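Local coordinates for anaphase-promoting complex subunit CUT9 (Schizosaccharomyces pombe, PDB 2XPI), which forms part of the anaphase-promoting complex, a ubiquitin ligase that controls progression through mitosis and G1, and homodimerizes through its N-terminal TPR repeats, at residues Asp85-Asp93 and Cys102-Val110. Residues are numbered along the deposited sequence; the frame is centred on the assembly and turned at random.
Sequences DYLRLWRHD and CAAFVGEKV
Val106 lies between Leu87, Trp90 and Arg91, at the centre of the antiparallel helix pair that makes up TPR 1. The axes of the two short helix segments come within 8.3 Å, their N-to-C directions 154° apart, and Arg91 and Ala103 bring their backbones closest, with 4.7 Å between CA atoms. The two methyls of Val106 divide the work: CG2 sits over one face of the Trp90 indole in a CH-pi contact, while CG1, anti to the backbone N (chi1 180°), reaches toward Leu87 and the CB of Arg91. Cys102 SG approaches the same indole obliquely, in a sulfur-aromatic contact, 3.3 Å from Trp90 NE1. One turn further along, CG2 of Val110 packs 3.4 Å from Leu87 CB, the two side chains running antiparallel alongside one another.

The other flank is polar and more loosely joined. Arg91 runs across Gly107, its CD 3.9 Å from Gly107 CA, and a bend at chi3 (68°) turns the guanidinium so that NH1 donates to a water at 2.8 Å, which in turn donates to Gly107 O. Arg88 meets Val110 mainly through its aliphatic chain, CG lying 4.0 Å from Val110 CG1, and its NH1 forms a salt bridge with Asp85 OD1, although the hydrogen bond within it is weak. Both arginines also pair with Asp119 of helix 117-129, which covers this side, whereas Leu87, Cys102 and Phe105 meet the second subunit. With no direct hydrogen bond linking the two segments, their union depends on apolar packing and one water bridge, while the paired arginine charges probably help hold the hairpin against helix 117-129 of the next TPR.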
loop_
_atom_site.group_PDB
_atom_site.type_symbol
_atom_site.label_atom_id
_atom_site.label_comp_id
_atom_site.label_asym_id
_atom_site.label_seq_id
_atom_site.Cartn_x
_atom_site.Cartn_y
_atom_site.Cartn_z
ATOM N N ASP A 85 -18.425 24.330 -7.222
ATOM C CA ASP A 85 -17.532 24.791 -6.161
ATOM C C ASP A 85 -17.789 24.175 -4.774
ATOM O O ASP A 85 -16.864 24.029 -3.996
ATOM C CB ASP A 85 -17.467 26.320 -6.108
ATOM C CG ASP A 85 -16.662 26.910 -7.265
ATOM O OD1 ASP A 85 -15.633 26.294 -7.670
ATOM O OD2 ASP A 85 -17.051 27.989 -7.765
ATOM N N TYR A 86 -19.022 23.810 -4.458
ATOM C CA TYR A 86 -19.270 23.032 -3.243
ATOM C C TYR A 86 -18.765 21.608 -3.405
ATOM O O TYR A 86 -18.317 21.003 -2.442
ATOM C CB TYR A 86 -20.758 22.954 -2.904
ATOM C CG TYR A 86 -21.318 24.195 -2.277
ATOM C CD1 TYR A 86 -22.265 24.965 -2.946
ATOM C CD2 TYR A 86 -20.902 24.605 -1.016
ATOM C CE1 TYR A 86 -22.778 26.113 -2.377
ATOM C CE2 TYR A 86 -21.416 25.748 -0.434
ATOM C CZ TYR A 86 -22.351 26.500 -1.118
ATOM O OH TYR A 86 -22.863 27.637 -0.540
ATOM N N LEU A 87 -18.891 21.064 -4.616
ATOM C CA LEU A 87 -18.464 19.705 -4.906
ATOM C C LEU A 87 -16.958 19.585 -4.736
ATOM O O LEU A 87 -16.466 18.703 -4.046
ATOM C CB LEU A 87 -18.871 19.319 -6.331
ATOM C CG LEU A 87 -20.175 18.513 -6.440
ATOM C CD1 LEU A 87 -21.175 18.966 -5.409
ATOM C CD2 LEU A 87 -20.764 18.559 -7.843
ATOM N N ARG A 88 -16.237 20.507 -5.357
ATOM C CA ARG A 88 -14.794 20.535 -5.285
ATOM C C ARG A 88 -14.248 20.726 -3.878
ATOM O O ARG A 88 -13.370 19.986 -3.462
ATOM C CB ARG A 88 -14.252 21.608 -6.203
ATOM C CG ARG A 88 -14.491 21.311 -7.642
ATOM C CD ARG A 88 -13.955 22.439 -8.428
ATOM N NE ARG A 88 -14.135 22.233 -9.850
ATOM C CZ ARG A 88 -14.591 23.176 -10.655
ATOM N NH1 ARG A 88 -14.908 24.359 -10.144
ATOM N NH2 ARG A 88 -14.734 22.937 -11.948
ATOM N N LEU A 89 -14.746 21.713 -3.147
ATOM C CA LEU A 89 -14.380 21.833 -1.743
ATOM C C LEU A 89 -14.574 20.507 -1.020
ATOM O O LEU A 89 -13.728 20.073 -0.233
ATOM C CB LEU A 89 -15.227 22.883 -1.069
ATOM C CG LEU A 89 -14.653 24.300 -1.026
ATOM C CD1 LEU A 89 -13.488 24.505 -1.972
ATOM C CD2 LEU A 89 -15.775 25.335 -1.254
ATOM N N TRP A 90 -15.692 19.858 -1.310
ATOM C CA TRP A 90 -16.051 18.608 -0.660
ATOM C C TRP A 90 -15.105 17.475 -1.065
ATOM O O TRP A 90 -14.605 16.746 -0.219
ATOM C CB TRP A 90 -17.507 18.266 -0.986
ATOM C CG TRP A 90 -18.006 16.985 -0.429
ATOM C CD1 TRP A 90 -17.426 16.232 0.547
ATOM C CD2 TRP A 90 -19.199 16.293 -0.818
ATOM N NE1 TRP A 90 -18.183 15.108 0.788
ATOM C CE2 TRP A 90 -19.276 15.121 -0.039
ATOM C CE3 TRP A 90 -20.218 16.560 -1.740
ATOM C CZ2 TRP A 90 -20.327 14.216 -0.154
ATOM C CZ3 TRP A 90 -21.262 15.652 -1.857
ATOM C CH2 TRP A 90 -21.303 14.494 -1.070
ATOM N N ARG A 91 -14.869 17.321 -2.361
ATOM C CA ARG A 91 -13.920 16.331 -2.843
ATOM C C ARG A 91 -12.560 16.584 -2.212
ATOM O O ARG A 91 -11.915 15.671 -1.714
ATOM C CB ARG A 91 -13.801 16.418 -4.352
ATOM C CG ARG A 91 -12.627 15.684 -4.902
ATOM C CD ARG A 91 -12.361 16.169 -6.317
ATOM N NE ARG A 91 -11.893 17.551 -6.336
ATOM C CZ ARG A 91 -11.933 18.330 -7.409
ATOM N NH1 ARG A 91 -12.429 17.848 -8.531
ATOM N NH2 ARG A 91 -11.486 19.587 -7.353
ATOM N N HIS A 92 -12.138 17.839 -2.191
ATOM C CA HIS A 92 -10.819 18.161 -1.673
ATOM C C HIS A 92 -10.638 17.717 -0.225
ATOM O O HIS A 92 -9.601 17.159 0.155
ATOM C CB HIS A 92 -10.569 19.651 -1.770
ATOM C CG HIS A 92 -9.126 20.014 -1.798
ATOM N ND1 HIS A 92 -8.282 19.615 -2.815
ATOM C CD2 HIS A 92 -8.376 20.756 -0.953
ATOM C CE1 HIS A 92 -7.073 20.092 -2.591
ATOM N NE2 HIS A 92 -7.103 20.788 -1.468
ATOM N N ASP A 93 -11.642 17.988 0.591
ATOM C CA ASP A 93 -11.527 17.691 2.000
ATOM C C ASP A 93 -11.588 16.184 2.208
ATOM O O ASP A 93 -10.897 15.643 3.067
ATOM C CB ASP A 93 -12.601 18.419 2.793
ATOM C CG ASP A 93 -12.523 18.121 4.255
ATOM O OD1 ASP A 93 -13.429 17.434 4.764
ATOM O OD2 ASP A 93 -11.544 18.550 4.903
ATOM N N CYS A 102 -15.548 8.448 -0.662
ATOM C CA CYS A 102 -16.270 9.698 -0.763
ATOM C C CYS A 102 -15.690 10.650 -1.796
ATOM O O CYS A 102 -16.425 11.261 -2.559
ATOM C CB CYS A 102 -16.336 10.370 0.599
ATOM S SG CYS A 102 -16.956 12.058 0.549
ATOM N N ALA A 103 -14.378 10.798 -1.808
ATOM C CA ALA A 103 -13.709 11.679 -2.768
ATOM C C ALA A 103 -13.839 11.191 -4.217
ATOM O O ALA A 103 -13.939 11.987 -5.149
ATOM C CB ALA A 103 -12.214 11.850 -2.383
ATOM N N ALA A 104 -13.798 9.883 -4.404
ATOM C CA ALA A 104 -14.077 9.287 -5.709
ATOM C C ALA A 104 -15.529 9.530 -6.087
ATOM O O ALA A 104 -15.824 9.848 -7.227
ATOM C CB ALA A 104 -13.780 7.791 -5.698
ATOM N N PHE A 105 -16.436 9.404 -5.126
ATOM C CA PHE A 105 -17.844 9.637 -5.403
ATOM C C PHE A 105 -18.118 11.070 -5.842
ATOM O O PHE A 105 -18.841 11.301 -6.812
ATOM C CB PHE A 105 -18.692 9.297 -4.180
ATOM C CG PHE A 105 -20.159 9.526 -4.380
ATOM C CD1 PHE A 105 -20.894 8.706 -5.223
ATOM C CD2 PHE A 105 -20.813 10.552 -3.713
ATOM C CE1 PHE A 105 -22.274 8.915 -5.405
ATOM C CE2 PHE A 105 -22.181 10.761 -3.879
ATOM C CZ PHE A 105 -22.913 9.946 -4.727
ATOM N N VAL A 106 -17.549 12.035 -5.130
ATOM C CA VAL A 106 -17.825 13.438 -5.436
ATOM C C VAL A 106 -17.047 13.866 -6.660
ATOM O O VAL A 106 -17.572 14.588 -7.509
ATOM C CB VAL A 106 -17.499 14.366 -4.252
ATOM C CG1 VAL A 106 -17.786 15.797 -4.606
ATOM C CG2 VAL A 106 -18.295 13.950 -3.032
ATOM N N GLY A 107 -15.795 13.401 -6.745
ATOM C CA GLY A 107 -14.908 13.717 -7.851
ATOM C C GLY A 107 -15.431 13.218 -9.183
ATOM O O GLY A 107 -15.270 13.871 -10.203
ATOM N N GLU A 108 -16.054 12.048 -9.174
ATOM C CA GLU A 108 -16.679 11.518 -10.370
ATOM C C GLU A 108 -17.881 12.382 -10.819
ATOM O O GLU A 108 -18.086 12.587 -12.017
ATOM C CB GLU A 108 -17.055 10.037 -10.176
ATOM C CG GLU A 108 -15.837 9.089 -10.060
ATOM C CD GLU A 108 -16.132 7.773 -9.305
ATOM O OE1 GLU A 108 -17.318 7.546 -8.924
ATOM O OE2 GLU A 108 -15.176 6.972 -9.087
ATOM N N LYS A 109 -18.654 12.914 -9.877
ATOM C CA LYS A 109 -19.801 13.766 -10.249
ATOM C C LYS A 109 -19.434 15.141 -10.825
ATOM O O LYS A 109 -20.098 15.612 -11.749
ATOM C CB LYS A 109 -20.791 13.925 -9.097
ATOM C CG LYS A 109 -21.881 12.877 -9.108
ATOM C CD LYS A 109 -21.671 11.831 -8.036
ATOM C CE LYS A 109 -22.003 10.440 -8.561
ATOM N NZ LYS A 109 -21.068 10.010 -9.668
ATOM N N VAL A 110 -18.387 15.778 -10.293
ATOM C CA VAL A 110 -17.921 17.073 -10.805
ATOM C C VAL A 110 -17.282 16.960 -12.181
ATOM O O VAL A 110 -17.361 17.890 -13.003
ATOM C CB VAL A 110 -16.837 17.686 -9.926
ATOM C CG1 VAL A 110 -16.789 19.166 -10.166
ATOM C CG2 VAL A 110 -17.080 17.382 -8.462
HETATM O O HOH W 1 -13.096 15.481 -9.930
#